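Local atomic coordinates of Esterase/lipase-like protein (Caldicellulosiruptor lactoaceticus 6A, PDB entry 6A6O), a protein that hydrolyses both acetyl esters and beta-1,4-xylosides, acting as a bifunctional enzyme. Residues P61-E74 against S86-K98. Residues are numbered along the deposited sequence; the frame is centred on the assembly and turned at random.
Sequences PGGGYTHRAQHESE and SAFVLNYRVQPYK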
loop_
_atom_site.group_PDB
_atom_site.type_symbol
_atom_site.label_atom_id
_atom_site.label_comp_id
_atom_site.label_asym_id
_atom_site.label_seq_id
_atom_site.Cartn_x
_atom_site.Cartn_y
_atom_site.Cartn_z
ATOM N N PRO A 61 3.474 -5.424 -0.173
ATOM C CA PRO A 61 4.489 -6.039 0.686
ATOM C C PRO A 61 5.729 -5.162 0.790
ATOM O O PRO A 61 6.000 -4.321 -0.069
ATOM C CB PRO A 61 4.805 -7.366 -0.027
ATOM C CG PRO A 61 4.479 -7.092 -1.456
ATOM C CD PRO A 61 3.334 -6.124 -1.467
ATOM N N GLY A 62 6.492 -5.374 1.867
ATOM C CA GLY A 62 7.757 -4.694 2.070
ATOM C C GLY A 62 8.915 -5.437 1.424
ATOM O O GLY A 62 8.735 -6.374 0.645
ATOM N N GLY A 63 10.129 -5.008 1.767
ATOM C CA GLY A 63 11.318 -5.557 1.127
ATOM C C GLY A 63 12.340 -4.537 0.657
ATOM O O GLY A 63 13.156 -4.831 -0.224
ATOM N N GLY A 64 12.313 -3.334 1.235
ATOM C CA GLY A 64 13.353 -2.347 0.997
ATOM C C GLY A 64 13.524 -1.892 -0.434
ATOM O O GLY A 64 14.586 -1.368 -0.782
ATOM N N TYR A 65 12.507 -2.071 -1.274
ATOM C CA TYR A 65 12.558 -1.777 -2.705
ATOM C C TYR A 65 13.599 -2.622 -3.434
ATOM O O TYR A 65 14.067 -2.242 -4.507
ATOM C CB TYR A 65 12.795 -0.281 -2.969
ATOM C CG TYR A 65 11.589 0.579 -2.647
ATOM C CD1 TYR A 65 10.405 0.445 -3.368
ATOM C CD2 TYR A 65 11.633 1.522 -1.622
ATOM C CE1 TYR A 65 9.295 1.238 -3.079
ATOM C CE2 TYR A 65 10.538 2.306 -1.324
ATOM C CZ TYR A 65 9.378 2.178 -2.051
ATOM O OH TYR A 65 8.277 2.978 -1.755
ATOM N N THR A 66 13.980 -3.769 -2.871
ATOM C CA THR A 66 14.834 -4.723 -3.575
ATOM C C THR A 66 14.156 -6.059 -3.816
ATOM O O THR A 66 14.633 -6.839 -4.644
ATOM C CB THR A 66 16.142 -4.974 -2.805
ATOM O OG1 THR A 66 15.850 -5.535 -1.517
ATOM C CG2 THR A 66 16.922 -3.680 -2.617
ATOM N N HIS A 67 13.077 -6.350 -3.108
ATOM C CA HIS A 67 12.330 -7.586 -3.266
ATOM C C HIS A 67 10.971 -7.348 -2.630
ATOM O O HIS A 67 10.681 -6.252 -2.137
ATOM C CB HIS A 67 13.059 -8.769 -2.621
ATOM C CG HIS A 67 13.252 -8.619 -1.144
ATOM N ND1 HIS A 67 14.137 -7.715 -0.597
ATOM C CD2 HIS A 67 12.642 -9.225 -0.098
ATOM C CE1 HIS A 67 14.076 -7.783 0.720
ATOM N NE2 HIS A 67 13.180 -8.695 1.049
ATOM N N ARG A 68 10.132 -8.377 -2.640
ATOM C CA ARG A 68 8.815 -8.273 -2.024
ATOM C C ARG A 68 8.629 -9.460 -1.094
ATOM O O ARG A 68 8.690 -10.613 -1.535
ATOM C CB ARG A 68 7.720 -8.193 -3.090
ATOM C CG ARG A 68 7.769 -6.865 -3.872
ATOM C CD ARG A 68 6.805 -6.847 -5.040
ATOM N NE ARG A 68 6.906 -8.097 -5.789
ATOM C CZ ARG A 68 7.764 -8.309 -6.782
ATOM N NH1 ARG A 68 8.577 -7.337 -7.183
ATOM N NH2 ARG A 68 7.803 -9.492 -7.381
ATOM N N ALA A 69 8.432 -9.171 0.191
ATOM C CA ALA A 69 8.385 -10.215 1.210
ATOM C C ALA A 69 7.093 -11.028 1.116
ATOM O O ALA A 69 5.983 -10.479 1.096
ATOM C CB ALA A 69 8.520 -9.596 2.601
ATOM N N GLN A 70 7.242 -12.354 1.078
ATOM C CA GLN A 70 6.076 -13.203 0.886
ATOM C C GLN A 70 5.212 -13.283 2.141
ATOM O O GLN A 70 3.988 -13.396 2.033
ATOM C CB GLN A 70 6.515 -14.606 0.442
ATOM C CG GLN A 70 6.928 -14.687 -1.023
ATOM C CD GLN A 70 7.746 -15.928 -1.311
ATOM O OE1 GLN A 70 7.859 -16.355 -2.469
ATOM N NE2 GLN A 70 8.339 -16.515 -0.256
ATOM N N HIS A 71 5.808 -13.200 3.336
ATOM C CA HIS A 71 4.980 -13.227 4.543
ATOM C C HIS A 71 4.149 -11.959 4.707
ATOM O O HIS A 71 3.235 -11.930 5.539
ATOM C CB HIS A 71 5.839 -13.457 5.794
ATOM C CG HIS A 71 6.641 -12.268 6.226
ATOM N ND1 HIS A 71 7.682 -11.748 5.482
ATOM C CD2 HIS A 71 6.558 -11.508 7.343
ATOM C CE1 HIS A 71 8.202 -10.716 6.127
ATOM N NE2 HIS A 71 7.543 -10.557 7.261
ATOM N N GLU A 72 4.426 -10.931 3.913
ATOM C CA GLU A 72 3.612 -9.727 3.862
ATOM C C GLU A 72 2.711 -9.706 2.634
ATOM O O GLU A 72 2.209 -8.639 2.263
ATOM C CB GLU A 72 4.520 -8.490 3.908
ATOM C CG GLU A 72 5.230 -8.362 5.280
ATOM C CD GLU A 72 6.430 -7.424 5.292
ATOM O OE1 GLU A 72 6.890 -6.982 4.211
ATOM O OE2 GLU A 72 6.939 -7.154 6.410
ATOM N N SER A 73 2.485 -10.873 2.007
ATOM C CA SER A 73 1.724 -10.964 0.770
ATOM C C SER A 73 0.473 -11.818 0.853
ATOM O O SER A 73 -0.620 -11.288 1.087
ATOM C CB SER A 73 2.625 -11.414 -0.385
ATOM O OG SER A 73 3.669 -10.473 -0.595
ATOM N N GLU A 74 0.562 -13.146 0.674
ATOM C CA GLU A 74 -0.661 -13.950 0.560
ATOM C C GLU A 74 -1.276 -14.107 1.952
ATOM O O GLU A 74 -2.507 -14.000 2.063
ATOM C CB GLU A 74 -0.425 -15.350 -0.030
ATOM C CG GLU A 74 -1.729 -16.175 -0.052
ATOM C CD GLU A 74 -1.595 -17.553 -0.714
ATOM O OE1 GLU A 74 -2.591 -18.307 -0.719
ATOM O OE2 GLU A 74 -0.503 -17.877 -1.222
ATOM N N SER A 86 -12.244 -8.436 0.136
ATOM C CA SER A 86 -11.535 -8.961 -1.022
ATOM C C SER A 86 -10.172 -8.301 -1.100
ATOM O O SER A 86 -10.030 -7.122 -0.771
ATOM C CB SER A 86 -12.314 -8.694 -2.305
ATOM O OG SER A 86 -13.341 -9.646 -2.495
ATOM N N ALA A 87 -9.165 -9.051 -1.534
ATOM C CA ALA A 87 -7.807 -8.541 -1.435
ATOM C C ALA A 87 -7.019 -8.851 -2.694
ATOM O O ALA A 87 -7.372 -9.739 -3.477
ATOM C CB ALA A 87 -7.075 -9.116 -0.215
ATOM N N PHE A 88 -5.942 -8.086 -2.872
ATOM C CA PHE A 88 -4.939 -8.323 -3.898
ATOM C C PHE A 88 -3.570 -8.115 -3.271
ATOM O O PHE A 88 -3.425 -7.349 -2.311
ATOM C CB PHE A 88 -5.023 -7.358 -5.099
ATOM C CG PHE A 88 -6.336 -7.352 -5.826
ATOM C CD1 PHE A 88 -7.436 -6.680 -5.305
ATOM C CD2 PHE A 88 -6.452 -7.968 -7.068
ATOM C CE1 PHE A 88 -8.643 -6.655 -5.992
ATOM C CE2 PHE A 88 -7.656 -7.937 -7.766
ATOM C CZ PHE A 88 -8.748 -7.283 -7.228
ATOM N N VAL A 89 -2.567 -8.779 -3.837
ATOM C CA VAL A 89 -1.159 -8.456 -3.597
ATOM C C VAL A 89 -0.649 -7.651 -4.788
ATOM O O VAL A 89 -0.766 -8.097 -5.939
ATOM C CB VAL A 89 -0.314 -9.729 -3.402
ATOM C CG1 VAL A 89 1.194 -9.398 -3.430
ATOM C CG2 VAL A 89 -0.687 -10.457 -2.099
ATOM N N LEU A 90 -0.079 -6.466 -4.532
ATOM C CA LEU A 90 0.566 -5.699 -5.598
ATOM C C LEU A 90 2.033 -6.100 -5.684
ATOM O O LEU A 90 2.819 -5.842 -4.759
ATOM C CB LEU A 90 0.446 -4.193 -5.377
ATOM C CG LEU A 90 1.263 -3.399 -6.412
ATOM C CD1 LEU A 90 0.693 -3.561 -7.851
ATOM C CD2 LEU A 90 1.299 -1.930 -6.020
ATOM N N ASN A 91 2.414 -6.712 -6.804
ATOM C CA ASN A 91 3.813 -7.025 -7.062
ATOM C C ASN A 91 4.364 -5.905 -7.932
ATOM O O ASN A 91 4.369 -5.977 -9.161
ATOM C CB ASN A 91 3.959 -8.406 -7.686
ATOM C CG ASN A 91 3.814 -9.498 -6.657
ATOM O OD1 ASN A 91 4.383 -9.410 -5.567
ATOM N ND2 ASN A 91 3.038 -10.532 -6.984
ATOM N N TYR A 92 4.810 -4.845 -7.266
ATOM C CA TYR A 92 5.351 -3.665 -7.909
ATOM C C TYR A 92 6.831 -3.854 -8.226
ATOM O O TYR A 92 7.516 -4.707 -7.653
ATOM C CB TYR A 92 5.168 -2.454 -6.995
ATOM C CG TYR A 92 5.753 -2.640 -5.604
ATOM C CD1 TYR A 92 7.073 -2.276 -5.326
ATOM C CD2 TYR A 92 4.980 -3.147 -4.562
ATOM C CE1 TYR A 92 7.615 -2.423 -4.045
ATOM C CE2 TYR A 92 5.515 -3.286 -3.267
ATOM C CZ TYR A 92 6.836 -2.933 -3.027
ATOM O OH TYR A 92 7.396 -3.085 -1.768
ATOM N N ARG A 93 7.331 -3.010 -9.123
ATOM C CA ARG A 93 8.723 -3.105 -9.543
ATOM C C ARG A 93 9.675 -2.718 -8.416
ATOM O O ARG A 93 9.378 -1.844 -7.588
ATOM C CB ARG A 93 8.966 -2.211 -10.753
ATOM C CG ARG A 93 8.560 -2.863 -12.067
ATOM C CD ARG A 93 8.663 -1.893 -13.227
ATOM N NE ARG A 93 7.541 -0.967 -13.286
ATOM C CZ ARG A 93 7.423 -0.007 -14.193
ATOM N NH1 ARG A 93 8.379 0.157 -15.107
ATOM N NH2 ARG A 93 6.369 0.794 -14.184
ATOM N N VAL A 94 10.840 -3.371 -8.404
ATOM C CA VAL A 94 11.887 -3.141 -7.427
ATOM C C VAL A 94 13.225 -3.015 -8.158
ATOM O O VAL A 94 13.285 -3.070 -9.383
ATOM C CB VAL A 94 11.943 -4.254 -6.360
ATOM C CG1 VAL A 94 10.674 -4.248 -5.520
ATOM C CG2 VAL A 94 12.151 -5.630 -7.014
ATOM N N GLN A 95 14.292 -2.854 -7.377
ATOM C CA GLN A 95 15.648 -2.726 -7.896
ATOM C C GLN A 95 15.915 -3.805 -8.947
ATOM O O GLN A 95 15.585 -4.974 -8.724
ATOM C CB GLN A 95 16.643 -2.857 -6.741
ATOM C CG GLN A 95 18.062 -2.410 -7.036
ATOM C CD GLN A 95 18.944 -2.478 -5.805
ATOM O OE1 GLN A 95 19.224 -3.563 -5.286
ATOM N NE2 GLN A 95 19.374 -1.321 -5.321
ATOM N N PRO A 96 16.539 -3.463 -10.093
ATOM C CA PRO A 96 17.193 -2.188 -10.408
ATOM C C PRO A 96 16.275 -1.078 -10.890
ATOM O O PRO A 96 16.771 -0.023 -11.274
ATOM C CB PRO A 96 18.177 -2.575 -11.522
ATOM C CG PRO A 96 17.507 -3.685 -12.221
ATOM C CD PRO A 96 16.730 -4.451 -11.173
ATOM N N TYR A 97 14.966 -1.298 -10.909
ATOM C CA TYR A 97 14.088 -0.166 -11.148
ATOM C C TYR A 97 14.236 0.831 -10.002
ATOM O O TYR A 97 14.631 0.478 -8.887
ATOM C CB TYR A 97 12.632 -0.608 -11.275
ATOM C CG TYR A 97 12.271 -1.258 -12.599
ATOM C CD1 TYR A 97 11.982 -0.488 -13.717
ATOM C CD2 TYR A 97 12.200 -2.640 -12.718
ATOM C CE1 TYR A 97 11.633 -1.078 -14.928
ATOM C CE2 TYR A 97 11.852 -3.240 -13.923
ATOM C CZ TYR A 97 11.572 -2.454 -15.019
ATOM O OH TYR A 97 11.225 -3.043 -16.211
ATOM N N LYS A 98 13.941 2.092 -10.302
ATOM C CA LYS A 98 14.023 3.181 -9.338
ATOM C C LYS A 98 12.743 3.999 -9.401
ATOM O O LYS A 98 11.897 3.806 -10.281
ATOM C CB LYS A 98 15.230 4.090 -9.615
ATOM C CG LYS A 98 16.552 3.455 -9.268
ATOM C CD LYS A 98 17.692 4.435 -9.403
ATOM C CE LYS A 98 18.909 3.900 -8.679
ATOM N NZ LYS A 98 19.085 2.438 -8.927
HETATM O O HOH W 1 10.098 -3.641 -1.479
HETATM O O HOH W 2 6.841 -11.644 -5.505
HETATM O O HOH W 3 4.684 -10.927 -3.199
#
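Arg68 reaches from the glycine-rich loop onto Asn91, the last residue of strand 86-91, and Tyr92 just after it. Its CB starts toward the neighbouring segment, and CG comes down over the Tyr92 ring. Arg68 CD sits over the centre of that face, 4.2 Å from the ring centroid and 11° off the normal, a CH-pi contact. A bend at chi3 (-46°) then turns the guanidinium away from the ring. Arg68 NE bonds Asn91 OD1 at 2.9 Å, tilted 32° from the amide's carbonyl plane, while Asn91 CB lies over one guanidinium face. NH1 makes only a weak bond to Tyr92 O, and NH2 goes on to a water that is weakly bonded to Asn91 OD1. A second water ties OD1 to Ser73 OG.

Beneath Arg68, the Tyr92 ring passes Pro61 in the opposite direction, with CD of Pro61 4.0 Å from CE2 of Tyr92. Tyr92 OH donates to Pro61 O at 2.5 Å, a short hydrogen bond with the acceptor at the ring edge. A water that also bonds Tyr65 N and His67 O donates to the same OH. Tyr65 crosses Tyr92 at about a right angle; its own hydroxyl goes to His137.

At the far end Gln95 N donates to Tyr65 O (2.9 Å), and the Val94 methyls pack on the Thr66 and His67 carbonyls. At the other end, Val89 CG2 meets Ser73 O.

The loop follows strand 54-60 of an alpha/beta-hydrolase-like sheet, its position consistent with the oxyanion-hole loop; Gly62 touches a probable Ser133-His254-Asp222 triad and Tyr92 the probable nucleophile elbow. The chemistry grips Pro61 O before Gly62-Gly64 and Tyr65 O and Arg68 after them, probably setting the position of the glycine turn.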